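Local coordinates for SnoaL-like domain-containing protein (Sphaerobacter thermophilus, PDB 5TGN) that is of unknown function but carries a SnoaL-like domain of the NTF2 clan, a fold that in many relatives encloses a ligand-binding pocket or an active site, at residues R73-G78 / E91-V96; G33-P38 / R102-N107; G24-F29 / R44-I49; N18-S23 / A56-T61. All coordinates share one frame; numbering follows the deposited sequence.

How the contacts relate
Contacts 1 and 2 build neighbouring parts of the curved mixed sheet, their centres about 10 Å apart, and are joined where strands 88-97 and 100-108 run side by side; along the chain, contact 1 lies inside the loop that contact 2 closes. Contact 3, centred about 11 Å from contact 2, sets helix 22-26 and the turn after it against helix 46-54; its segments alternate with those of contact 2, which it meets through the Glu34-Arg44 salt bridge. Contact 4 encloses contact 3 along the chain and ties helix 6-18 to strand 60-69, where Thr61 touches Trp92 of contact 1. Contacts 3 and 4 thus join helices to each other and to the sheet, as in NTF2-like folds.

Contact 1. Residues R73-G78 / E91-V96; sequences RVVLHG and EWIFDV
An antiparallel beta hairpin pairs Val74 with Phe94 and Leu76 with Trp92, both as hydrogen-bonded pairs. Val74 N gives its hydrogen to Phe94 O at 2.9 Å, and Phe94 N returns one to Val74 O at 2.7 Å; Leu76 and Trp92 repeat the exchange two residues further on. Between and beyond these pairs, Val75 with Ile93 and His77 with Glu91 are non-hydrogen-bonded pairs on the other face of the sheet. Here the His77 ring lies alongside the Glu91 chain, and NE2 donates to Glu91 OE2 at 2.8 Å. It meets OE2 on its anti side, somewhat out of the carboxylate plane, and that plane is turned 47° from the ring. The other oxygen, Glu91 OE1, takes a hydrogen bond from Asn107 ND2 and a salt bridge from Arg103 of the second subunit, which probably stabilises the carboxylate charge. Arg73 runs out extended, CG trans to the backbone N (chi1 -176°), beside Ile93; one face of its guanidinium is covered by Val75 CG2. A water 2.9 Å from Arg73 NE links it to Asp95 OD1. On the Val74 face, Leu76 CD1 rests 3.9 Å from Phe94 CE2, while Trp92 turns the edge of its ring to Gly78, with CZ3 3.5 Å from Gly78 N. Helix 6-18 covers this apolar face through Ala10 and Ile14, with the Tyr13 ring against Phe94; strands 60-69 and 100-108 flank the hairpin in the sheet.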
loop_
_atom_site.group_PDB
_atom_site.type_symbol
_atom_site.label_atom_id
_atom_site.label_comp_id
_atom_site.label_asym_id
_atom_site.label_seq_id
_atom_site.Cartn_x
_atom_site.Cartn_y
_atom_site.Cartn_z
ATOM N N ARG A 73 -22.766 9.643 0.069
ATOM C CA ARG A 73 -21.390 9.473 -0.377
ATOM C C ARG A 73 -20.617 10.745 -0.097
ATOM O O ARG A 73 -21.128 11.844 -0.315
ATOM C CB ARG A 73 -21.327 9.112 -1.863
ATOM C CG ARG A 73 -19.928 8.817 -2.399
ATOM C CD ARG A 73 -20.030 8.236 -3.820
ATOM N NE ARG A 73 -18.722 8.031 -4.445
ATOM C CZ ARG A 73 -18.102 8.934 -5.209
ATOM N NH1 ARG A 73 -18.671 10.119 -5.452
ATOM N NH2 ARG A 73 -16.908 8.660 -5.730
ATOM N N VAL A 74 -19.388 10.602 0.404
ATOM C CA VAL A 74 -18.517 11.753 0.637
ATOM C C VAL A 74 -17.133 11.434 0.075
ATOM O O VAL A 74 -16.595 10.343 0.317
ATOM C CB VAL A 74 -18.428 12.091 2.140
ATOM C CG1 VAL A 74 -17.439 13.216 2.377
ATOM C CG2 VAL A 74 -19.811 12.475 2.699
ATOM N N VAL A 75 -16.546 12.388 -0.643
ATOM C CA VAL A 75 -15.144 12.328 -1.034
ATOM C C VAL A 75 -14.403 13.474 -0.359
ATOM O O VAL A 75 -14.735 14.649 -0.579
ATOM C CB VAL A 75 -14.977 12.390 -2.554
ATOM C CG1 VAL A 75 -13.491 12.287 -2.945
ATOM C CG2 VAL A 75 -15.814 11.298 -3.227
ATOM N N LEU A 76 -13.384 13.138 0.438
ATOM C CA LEU A 76 -12.450 14.129 0.973
ATOM C C LEU A 76 -11.086 13.949 0.322
ATOM O O LEU A 76 -10.653 12.820 0.083
ATOM C CB LEU A 76 -12.274 14.003 2.489
ATOM C CG LEU A 76 -13.524 13.938 3.364
ATOM C CD1 LEU A 76 -13.096 13.727 4.813
ATOM C CD2 LEU A 76 -14.383 15.211 3.185
ATOM N N HIS A 77 -10.416 15.061 0.031
ATOM C CA HIS A 77 -9.005 15.063 -0.322
ATOM C C HIS A 77 -8.240 15.733 0.807
ATOM O O HIS A 77 -8.743 16.672 1.434
ATOM C CB HIS A 77 -8.754 15.786 -1.643
ATOM C CG HIS A 77 -9.223 15.017 -2.842
ATOM N ND1 HIS A 77 -8.921 15.390 -4.132
ATOM C CD2 HIS A 77 -9.960 13.881 -2.941
ATOM C CE1 HIS A 77 -9.458 14.522 -4.976
ATOM N NE2 HIS A 77 -10.095 13.597 -4.277
ATOM N N GLY A 78 -7.044 15.231 1.095
ATOM C CA GLY A 78 -6.310 15.797 2.212
ATOM C C GLY A 78 -4.827 15.531 2.081
ATOM O O GLY A 78 -4.372 14.846 1.162
ATOM N N GLU A 91 -7.042 10.601 -0.902
ATOM C CA GLU A 91 -8.466 10.726 -1.168
ATOM C C GLU A 91 -9.190 9.671 -0.342
ATOM O O GLU A 91 -8.811 8.496 -0.373
ATOM C CB GLU A 91 -8.749 10.553 -2.668
ATOM C CG GLU A 91 -10.224 10.340 -3.059
ATOM C CD GLU A 91 -10.380 10.098 -4.553
ATOM O OE1 GLU A 91 -10.147 8.957 -5.021
ATOM O OE2 GLU A 91 -10.668 11.062 -5.272
ATOM N N TRP A 92 -10.206 10.095 0.419
ATOM C CA TRP A 92 -11.053 9.201 1.215
ATOM C C TRP A 92 -12.445 9.194 0.593
ATOM O O TRP A 92 -13.079 10.248 0.480
ATOM C CB TRP A 92 -11.141 9.668 2.674
ATOM C CG TRP A 92 -9.862 9.566 3.474
ATOM C CD1 TRP A 92 -9.456 8.513 4.269
ATOM C CD2 TRP A 92 -8.850 10.577 3.605
ATOM N NE1 TRP A 92 -8.244 8.805 4.858
ATOM C CE2 TRP A 92 -7.850 10.064 4.463
ATOM C CE3 TRP A 92 -8.694 11.865 3.076
ATOM C CZ2 TRP A 92 -6.703 10.802 4.808
ATOM C CZ3 TRP A 92 -7.558 12.592 3.413
ATOM C CH2 TRP A 92 -6.571 12.051 4.267
ATOM N N ILE A 93 -12.930 8.026 0.191
ATOM C CA ILE A 93 -14.272 7.915 -0.399
ATOM C C ILE A 93 -15.132 7.151 0.591
ATOM O O ILE A 93 -14.883 5.968 0.822
ATOM C CB ILE A 93 -14.258 7.203 -1.760
ATOM C CG1 ILE A 93 -13.289 7.906 -2.731
ATOM C CG2 ILE A 93 -15.702 7.108 -2.353
ATOM C CD1 ILE A 93 -13.079 7.119 -4.053
ATOM N N PHE A 94 -16.146 7.809 1.171
ATOM C CA PHE A 94 -17.027 7.206 2.175
ATOM C C PHE A 94 -18.367 6.864 1.528
ATOM O O PHE A 94 -19.031 7.754 0.978
ATOM C CB PHE A 94 -17.297 8.164 3.338
ATOM C CG PHE A 94 -16.101 8.561 4.122
ATOM C CD1 PHE A 94 -15.796 7.914 5.324
ATOM C CD2 PHE A 94 -15.304 9.623 3.711
ATOM C CE1 PHE A 94 -14.682 8.307 6.088
ATOM C CE2 PHE A 94 -14.172 10.004 4.452
ATOM C CZ PHE A 94 -13.858 9.357 5.626
ATOM N N ASP A 95 -18.773 5.591 1.601
ATOM C CA ASP A 95 -20.149 5.182 1.288
ATOM C C ASP A 95 -20.903 4.987 2.600
ATOM O O ASP A 95 -20.469 4.205 3.455
ATOM C CB ASP A 95 -20.180 3.888 0.458
ATOM C CG ASP A 95 -19.400 4.015 -0.855
ATOM O OD1 ASP A 95 -19.752 4.900 -1.669
ATOM O OD2 ASP A 95 -18.418 3.256 -1.067
ATOM N N VAL A 96 -22.036 5.678 2.748
ATOM C CA VAL A 96 -22.758 5.770 4.013
ATOM C C VAL A 96 -24.168 5.237 3.814
ATOM O O VAL A 96 -24.799 5.493 2.782
ATOM C CB VAL A 96 -22.785 7.225 4.534
ATOM C CG1 VAL A 96 -23.761 7.396 5.725
ATOM C CG2 VAL A 96 -21.362 7.691 4.846
HETATM O O HOH W 1 -18.173 5.224 -3.926
#

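Contact 2. Residues G33-P38 / R102-N107; sequences GEIIAP and RRLTIN
The guanidinium of Arg103 carries Ile36 CD1 over one face, with NE 3.6 Å from that methyl, and receives Glu34 OE2 at its edge, close to the guanidinium plane. The salt bridge runs from Arg103 NE to Glu34 OE2 at 3.0 Å; a second, weak bond comes from NH2. Carboxylate and guanidinium planes stand only 15° apart, and the oxygen is met on its anti side. A bend at chi3 (-77°) of Arg103 turns the guanidinium across to Glu34 OE2. A water donates to the same Glu34 OE2 at 2.7 Å. Both ends have further partners: Glu34 OE1 pairs with Arg44, and Arg103 NH1 with Glu91 of the second subunit, so the ion pair belongs to a charged network that crosses the subunit interface. The backbones beneath form the parallel strand pair of the mixed sheet. Leu104 N donates to Glu34 O and Ile36 N to Leu104 O, each at 2.8 Å, and Ile106 N reaches Ile36 O at 3.0 Å. At the other end Arg102 O accepts Glu34 N, beside the classic beta bulge in which Arg102 and Arg103 both face Asp95. On the face opposite the ion pair, Ile35 CG2 packs 3.7 Å from Ile106 CD1, while the CG1 branch of Ile35 runs alongside Leu104 and approaches Leu104 CD2 at 4.1 Å. Phe52 and Ile49 of helix 46-54, Phe29 and Tyr13 lie against this apolar patch; on the Arg103 face, Val39 of the second subunit touches Ile36 and Thr105.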
loop_
_atom_site.group_PDB
_atom_site.type_symbol
_atom_site.label_atom_id
_atom_site.label_comp_id
_atom_site.label_asym_id
_atom_site.label_seq_id
_atom_site.Cartn_x
_atom_site.Cartn_y
_atom_site.Cartn_z
ATOM N N GLY A 33 -19.141 -3.102 8.009
ATOM C CA GLY A 33 -18.507 -2.073 7.215
ATOM C C GLY A 33 -17.048 -2.417 6.979
ATOM O O GLY A 33 -16.492 -3.334 7.582
ATOM N N GLU A 34 -16.408 -1.679 6.079
ATOM C CA GLU A 34 -15.045 -2.051 5.744
ATOM C C GLU A 34 -14.227 -0.857 5.275
ATOM O O GLU A 34 -14.755 0.143 4.772
ATOM C CB GLU A 34 -15.027 -3.123 4.657
ATOM C CG GLU A 34 -15.544 -2.604 3.348
ATOM C CD GLU A 34 -15.758 -3.698 2.327
ATOM O OE1 GLU A 34 -15.940 -4.871 2.734
ATOM O OE2 GLU A 34 -15.757 -3.378 1.113
ATOM N N ILE A 35 -12.909 -1.022 5.378
ATOM C CA ILE A 35 -11.943 -0.123 4.757
ATOM C C ILE A 35 -11.209 -0.898 3.674
ATOM O O ILE A 35 -10.760 -2.029 3.907
ATOM C CB ILE A 35 -10.938 0.429 5.774
ATOM C CG1 ILE A 35 -11.657 1.259 6.838
ATOM C CG2 ILE A 35 -9.870 1.269 5.062
ATOM C CD1 ILE A 35 -10.699 1.819 7.887
ATOM N N ILE A 36 -11.094 -0.308 2.492
ATOM C CA ILE A 36 -10.262 -0.868 1.422
ATOM C C ILE A 36 -9.048 0.035 1.316
ATOM O O ILE A 36 -9.190 1.254 1.113
ATOM C CB ILE A 36 -10.998 -0.928 0.079
ATOM C CG1 ILE A 36 -12.432 -1.454 0.260
ATOM C CG2 ILE A 36 -10.169 -1.758 -0.948
ATOM C CD1 ILE A 36 -13.110 -1.944 -1.089
ATOM N N ALA A 37 -7.876 -0.541 1.438
ATOM C CA ALA A 37 -6.687 0.296 1.510
ATOM C C ALA A 37 -5.594 -0.409 0.725
ATOM O O ALA A 37 -5.779 -1.572 0.352
ATOM C CB ALA A 37 -6.280 0.525 2.977
ATOM N N PRO A 38 -4.460 0.245 0.436
ATOM C CA PRO A 38 -3.389 -0.446 -0.309
ATOM C C PRO A 38 -2.900 -1.702 0.402
ATOM O O PRO A 38 -2.803 -1.739 1.627
ATOM C CB PRO A 38 -2.279 0.603 -0.376
ATOM C CG PRO A 38 -2.971 1.924 -0.279
ATOM C CD PRO A 38 -4.151 1.670 0.652
ATOM N N ARG A 102 -20.552 2.327 5.449
ATOM C CA ARG A 102 -20.530 0.968 4.929
ATOM C C ARG A 102 -19.170 0.648 4.329
ATOM O O ARG A 102 -18.679 -0.480 4.454
ATOM C CB ARG A 102 -21.635 0.781 3.892
ATOM C CG ARG A 102 -23.025 0.816 4.544
ATOM C CD ARG A 102 -24.052 -0.087 3.852
ATOM N NE ARG A 102 -23.531 -1.433 3.636
ATOM C CZ ARG A 102 -23.465 -2.369 4.577
ATOM N NH1 ARG A 102 -22.970 -3.563 4.289
ATOM N NH2 ARG A 102 -23.887 -2.107 5.803
ATOM N N ARG A 103 -18.550 1.616 3.667
ATOM C CA ARG A 103 -17.248 1.349 3.099
ATOM C C ARG A 103 -16.459 2.643 3.030
ATOM O O ARG A 103 -16.999 3.697 2.672
ATOM C CB ARG A 103 -17.353 0.716 1.705
ATOM C CG ARG A 103 -15.991 0.628 0.958
ATOM C CD ARG A 103 -16.259 0.274 -0.516
ATOM N NE ARG A 103 -16.569 -1.141 -0.712
ATOM C CZ ARG A 103 -16.987 -1.666 -1.862
ATOM N NH1 ARG A 103 -17.193 -0.878 -2.912
ATOM N NH2 ARG A 103 -17.174 -2.977 -1.978
ATOM N N LEU A 104 -15.182 2.558 3.394
ATOM C CA LEU A 104 -14.249 3.652 3.168
ATOM C C LEU A 104 -13.155 3.137 2.242
ATOM O O LEU A 104 -12.523 2.114 2.531
ATOM C CB LEU A 104 -13.669 4.177 4.491
ATOM C CG LEU A 104 -12.371 4.988 4.350
ATOM C CD1 LEU A 104 -12.609 6.272 3.598
ATOM C CD2 LEU A 104 -11.742 5.225 5.731
ATOM N N THR A 105 -12.970 3.805 1.101
ATOM C CA THR A 105 -11.893 3.468 0.164
ATOM C C THR A 105 -10.825 4.554 0.265
ATOM O O THR A 105 -11.150 5.745 0.229
ATOM C CB THR A 105 -12.424 3.379 -1.278
ATOM O OG1 THR A 105 -13.403 2.331 -1.388
ATOM C CG2 THR A 105 -11.290 3.106 -2.277
ATOM N N ILE A 106 -9.563 4.162 0.392
ATOM C CA ILE A 106 -8.486 5.129 0.611
ATOM C C ILE A 106 -7.532 5.064 -0.579
ATOM O O ILE A 106 -6.788 4.090 -0.732
ATOM C CB ILE A 106 -7.744 4.876 1.932
ATOM C CG1 ILE A 106 -8.764 4.759 3.067
ATOM C CG2 ILE A 106 -6.745 6.037 2.229
ATOM C CD1 ILE A 106 -8.110 4.469 4.440
ATOM N N ASN A 107 -7.546 6.098 -1.414
ATOM C CA ASN A 107 -6.706 6.159 -2.613
ATOM C C ASN A 107 -5.581 7.156 -2.392
ATOM O O ASN A 107 -5.840 8.314 -2.048
ATOM C CB ASN A 107 -7.506 6.607 -3.831
ATOM C CG ASN A 107 -8.557 5.596 -4.267
ATOM O OD1 ASN A 107 -8.285 4.407 -4.381
ATOM N ND2 ASN A 107 -9.746 6.082 -4.570
HETATM O O HOH W 2 -14.921 -5.131 -0.745
#

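Contact 3. Residues G24-F29 / R44-I49; sequences GAAALF and RGWDAI
Phe29 O is gripped twice: by Trp46 NE1 at 2.9 Å and by Arg100 NH1 from strand 100-108. The indole bond is nearly straight, 171° at the hydrogen, and the oxygen lies in the indole plane, although NE1 stands above the carbonyl plane of Phe29 and not on a lone pair. Trp46 CD1 also passes 3.1 Å from Ala26 O, which already accepts Phe29 N across the type I turn Ala26-Phe29. Next to Trp46, about one turn on in the helix, Ile49 fills the angle between helix and turn. Its CG2 branch meets Ala26 CB at 4.1 Å, whereas CD1 rests over one face of the Phe29 ring, 3.8 Å from the centroid, in a CH-pi contact. With chi1 at -72°, CG1 of Ile49 lies trans to the carbonyl carbon, and the extended branch carries CD1 to that face. Gly45 occupies the N-cap position of helix 46-54, placing Trp46 in the first turn; Tyr13, Ile101 and Leu104 also touch Phe29, continuing into the core. The contact thus combines apolar packing of Ile49 on Ala26 and Phe29 with one indole N-H that helps hold the ring of Trp46 in place and helps satisfy a carbonyl oxygen in the chain following helix 22-26.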
loop_
_atom_site.group_PDB
_atom_site.type_symbol
_atom_site.label_atom_id
_atom_site.label_comp_id
_atom_site.label_asym_id
_atom_site.label_seq_id
_atom_site.Cartn_x
_atom_site.Cartn_y
_atom_site.Cartn_z
ATOM N N GLY A 24 -12.776 4.670 18.359
ATOM C CA GLY A 24 -13.745 5.692 18.029
ATOM C C GLY A 24 -13.979 5.755 16.538
ATOM O O GLY A 24 -15.101 5.987 16.087
ATOM N N ALA A 25 -12.936 5.509 15.749
ATOM C CA ALA A 25 -13.140 5.485 14.305
ATOM C C ALA A 25 -13.955 4.269 13.889
ATOM O O ALA A 25 -14.852 4.380 13.046
ATOM C CB ALA A 25 -11.794 5.524 13.586
ATOM N N ALA A 26 -13.665 3.102 14.473
ATOM C CA ALA A 26 -14.425 1.898 14.147
ATOM C C ALA A 26 -15.908 2.056 14.471
ATOM O O ALA A 26 -16.765 1.564 13.726
ATOM C CB ALA A 26 -13.854 0.689 14.899
ATOM N N ALA A 27 -16.238 2.746 15.573
ATOM C CA ALA A 27 -17.646 2.966 15.927
ATOM C C ALA A 27 -18.415 3.741 14.861
ATOM O O ALA A 27 -19.655 3.711 14.866
ATOM C CB ALA A 27 -17.769 3.715 17.272
ATOM N N LEU A 28 -17.724 4.437 13.947
ATOM C CA LEU A 28 -18.420 5.085 12.842
ATOM C C LEU A 28 -18.861 4.123 11.751
ATOM O O LEU A 28 -19.597 4.536 10.847
ATOM C CB LEU A 28 -17.540 6.149 12.196
ATOM C CG LEU A 28 -16.975 7.173 13.164
ATOM C CD1 LEU A 28 -15.973 8.015 12.381
ATOM C CD2 LEU A 28 -18.099 8.039 13.792
ATOM N N PHE A 29 -18.443 2.871 11.791
ATOM C CA PHE A 29 -18.740 1.937 10.712
ATOM C C PHE A 29 -19.872 0.991 11.114
ATOM O O PHE A 29 -20.063 0.688 12.294
ATOM C CB PHE A 29 -17.503 1.109 10.347
ATOM C CG PHE A 29 -16.441 1.880 9.641
ATOM C CD1 PHE A 29 -16.195 1.673 8.290
ATOM C CD2 PHE A 29 -15.657 2.788 10.332
ATOM C CE1 PHE A 29 -15.170 2.368 7.620
ATOM C CE2 PHE A 29 -14.621 3.507 9.672
ATOM C CZ PHE A 29 -14.383 3.303 8.308
ATOM N N ARG A 44 -12.571 -5.739 7.192
ATOM C CA ARG A 44 -14.015 -5.802 7.389
ATOM C C ARG A 44 -14.353 -6.003 8.861
ATOM O O ARG A 44 -13.825 -6.912 9.513
ATOM C CB ARG A 44 -14.673 -6.909 6.559
ATOM C CG ARG A 44 -16.268 -6.919 6.789
ATOM C CD ARG A 44 -17.044 -7.826 5.811
ATOM N NE ARG A 44 -16.996 -7.328 4.434
ATOM C CZ ARG A 44 -16.132 -7.766 3.516
ATOM N NH1 ARG A 44 -16.136 -7.262 2.285
ATOM N NH2 ARG A 44 -15.252 -8.714 3.831
ATOM N N GLY A 45 -15.238 -5.165 9.376
ATOM C CA GLY A 45 -15.642 -5.282 10.765
ATOM C C GLY A 45 -14.782 -4.442 11.694
ATOM O O GLY A 45 -13.659 -4.043 11.377
ATOM N N TRP A 46 -15.324 -4.218 12.891
ATOM C CA TRP A 46 -14.754 -3.242 13.816
ATOM C C TRP A 46 -13.320 -3.598 14.247
ATOM O O TRP A 46 -12.435 -2.730 14.291
ATOM C CB TRP A 46 -15.693 -3.127 15.014
ATOM C CG TRP A 46 -17.084 -2.583 14.678
ATOM C CD1 TRP A 46 -17.364 -1.474 13.935
ATOM C CD2 TRP A 46 -18.372 -3.124 15.090
ATOM N NE1 TRP A 46 -18.722 -1.275 13.868
ATOM C CE2 TRP A 46 -19.366 -2.270 14.567
ATOM C CE3 TRP A 46 -18.775 -4.245 15.852
ATOM C CZ2 TRP A 46 -20.746 -2.502 14.779
ATOM C CZ3 TRP A 46 -20.161 -4.482 16.069
ATOM C CH2 TRP A 46 -21.123 -3.617 15.533
ATOM N N ASP A 47 -13.067 -4.852 14.606
ATOM C CA ASP A 47 -11.725 -5.179 15.093
ATOM C C ASP A 47 -10.687 -4.995 14.000
ATOM O O ASP A 47 -9.596 -4.472 14.258
ATOM C CB ASP A 47 -11.662 -6.609 15.627
ATOM C CG ASP A 47 -12.409 -6.786 16.949
ATOM O OD1 ASP A 47 -12.329 -5.912 17.835
ATOM O OD2 ASP A 47 -13.054 -7.825 17.106
ATOM N N ALA A 48 -10.999 -5.431 12.778
ATOM C CA ALA A 48 -10.056 -5.280 11.675
ATOM C C ALA A 48 -9.806 -3.814 11.359
ATOM O O ALA A 48 -8.667 -3.416 11.086
ATOM C CB ALA A 48 -10.579 -5.994 10.426
ATOM N N ILE A 49 -10.873 -3.010 11.324
ATOM C CA ILE A 49 -10.715 -1.581 11.108
ATOM C C ILE A 49 -9.840 -0.979 12.197
ATOM O O ILE A 49 -8.917 -0.216 11.912
ATOM C CB ILE A 49 -12.102 -0.909 11.032
ATOM C CG1 ILE A 49 -12.805 -1.271 9.705
ATOM C CG2 ILE A 49 -12.003 0.602 11.218
ATOM C CD1 ILE A 49 -14.317 -0.947 9.697
#

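Contact 4. Residues N18-S23 / A56-T61; sequences NGRDGS and APPATT
Asn18, the last residue of helix 6-18, which ends in a Schellman motif, pairs its side-chain amide with the backbone of Thr61, at the start of strand 60-69. Asn18 OD1 accepts Thr61 N at 2.6 Å and ND2 donates to Thr61 O at 3.0 Å, so both ends of the amide are engaged and its rotation is fixed. Each bond lies in the plane of its carbonyl, on a lone pair, and Thr61 O also sits close to the amide plane. Asn18 CG points trans to its carbonyl carbon (chi1 -80°), which sends the amide across to the strand; OD1 also comes 3.4 Å from Thr60 CA. The longer arm of the contact, Arg20, is poorly ordered; as modelled, its chain bends at chi2 and chi3 and NH1 lies 3.5 Å from Pro58 CD, while the close approach of its NH2 to Ala56 O is doubtful. The helix end places both residues. Arg20, at positive phi, is the C-prime residue of the Schellman motif, and Asp21 N bonds back to Arg16 O. Asp21 then N-caps helix 22-26 through Gly24 N while its OD2 holds Arg16 in a salt bridge. Behind the second segment, Thr60 is hydrogen-bonded through its backbone to Gln81 of strand 73-81, and the third subunit packs on Pro57, Pro58 and Thr60. Beside the amide pair, one water donates both to Asn18 O, at 2.9 Å, and to Ala59 O, at 3.2 Å.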
loop_
_atom_site.group_PDB
_atom_site.type_symbol
_atom_site.label_atom_id
_atom_site.label_comp_id
_atom_site.label_asym_id
_atom_site.label_seq_id
_atom_site.Cartn_x
_atom_site.Cartn_y
_atom_site.Cartn_z
ATOM N N ASN A 18 -6.705 11.324 13.381
ATOM C CA ASN A 18 -5.710 12.249 13.948
ATOM C C ASN A 18 -5.470 11.995 15.427
ATOM O O ASN A 18 -4.378 12.273 15.937
ATOM C CB ASN A 18 -6.148 13.704 13.756
ATOM C CG ASN A 18 -5.864 14.202 12.365
ATOM O OD1 ASN A 18 -4.798 13.930 11.828
ATOM N ND2 ASN A 18 -6.809 14.916 11.767
ATOM N N GLY A 19 -6.480 11.506 16.141
ATOM C CA GLY A 19 -6.324 11.192 17.542
ATOM C C GLY A 19 -5.824 9.791 17.817
ATOM O O GLY A 19 -5.818 9.376 18.977
ATOM N N ARG A 20 -5.417 9.055 16.782
ATOM C CA ARG A 20 -4.964 7.665 16.869
ATOM C C ARG A 20 -6.046 6.731 17.418
ATOM O O ARG A 20 -5.748 5.619 17.867
ATOM C CB ARG A 20 -3.687 7.549 17.712
ATOM C CG ARG A 20 -2.547 8.442 17.239
ATOM C CD ARG A 20 -1.218 7.700 17.225
ATOM N NE ARG A 20 -1.264 6.581 16.292
ATOM C CZ ARG A 20 -0.215 5.848 15.936
ATOM N NH1 ARG A 20 0.990 6.105 16.435
ATOM N NH2 ARG A 20 -0.381 4.854 15.077
ATOM N N ASP A 21 -7.306 7.155 17.356
ATOM C CA ASP A 21 -8.376 6.543 18.138
ATOM C C ASP A 21 -9.043 5.486 17.270
ATOM O O ASP A 21 -10.061 5.729 16.629
ATOM C CB ASP A 21 -9.333 7.622 18.614
ATOM C CG ASP A 21 -10.492 7.072 19.411
ATOM O OD1 ASP A 21 -10.521 5.856 19.723
ATOM O OD2 ASP A 21 -11.392 7.868 19.717
ATOM N N GLY A 22 -8.470 4.279 17.264
ATOM C CA GLY A 22 -9.003 3.226 16.400
ATOM C C GLY A 22 -10.410 2.794 16.774
ATOM O O GLY A 22 -11.231 2.496 15.897
ATOM N N SER A 23 -10.714 2.751 18.078
ATOM C CA SER A 23 -12.055 2.354 18.501
ATOM C C SER A 23 -13.085 3.403 18.127
ATOM O O SER A 23 -14.181 3.071 17.667
ATOM C CB SER A 23 -12.111 2.115 20.010
ATOM O OG SER A 23 -11.216 1.099 20.410
ATOM N N ALA A 56 -1.088 2.654 11.668
ATOM C CA ALA A 56 -0.586 3.882 11.043
ATOM C C ALA A 56 0.575 4.485 11.834
ATOM O O ALA A 56 0.603 4.415 13.063
ATOM C CB ALA A 56 -1.710 4.923 10.949
ATOM N N PRO A 57 1.534 5.108 11.156
ATOM C CA PRO A 57 2.563 5.877 11.872
ATOM C C PRO A 57 1.957 7.128 12.474
ATOM O O PRO A 57 0.903 7.581 12.006
ATOM C CB PRO A 57 3.563 6.234 10.764
ATOM C CG PRO A 57 2.730 6.279 9.521
ATOM C CD PRO A 57 1.717 5.177 9.687
ATOM N N PRO A 58 2.571 7.701 13.528
ATOM C CA PRO A 58 2.221 9.074 13.918
ATOM C C PRO A 58 2.144 9.972 12.697
ATOM O O PRO A 58 3.087 10.047 11.898
ATOM C CB PRO A 58 3.368 9.476 14.853
ATOM C CG PRO A 58 3.801 8.182 15.447
ATOM C CD PRO A 58 3.634 7.140 14.380
ATOM N N ALA A 59 0.995 10.612 12.518
ATOM C CA ALA A 59 0.733 11.418 11.336
ATOM C C ALA A 59 -0.372 12.396 11.679
ATOM O O ALA A 59 -1.159 12.161 12.594
ATOM C CB ALA A 59 0.338 10.535 10.143
ATOM N N THR A 60 -0.422 13.511 10.957
ATOM C CA THR A 60 -1.565 14.403 11.050
ATOM C C THR A 60 -2.185 14.565 9.672
ATOM O O THR A 60 -1.475 14.662 8.665
ATOM C CB THR A 60 -1.195 15.789 11.618
ATOM O OG1 THR A 60 -0.329 16.464 10.699
ATOM C CG2 THR A 60 -0.506 15.653 12.954
ATOM N N THR A 61 -3.510 14.590 9.639
ATOM C CA THR A 61 -4.293 14.675 8.416
ATOM C C THR A 61 -4.980 16.029 8.391
ATOM O O THR A 61 -5.871 16.278 9.207
ATOM C CB THR A 61 -5.331 13.558 8.369
ATOM O OG1 THR A 61 -4.684 12.286 8.463
ATOM C CG2 THR A 61 -6.134 13.658 7.099
HETATM O O HOH W 3 -2.392 14.032 14.823
#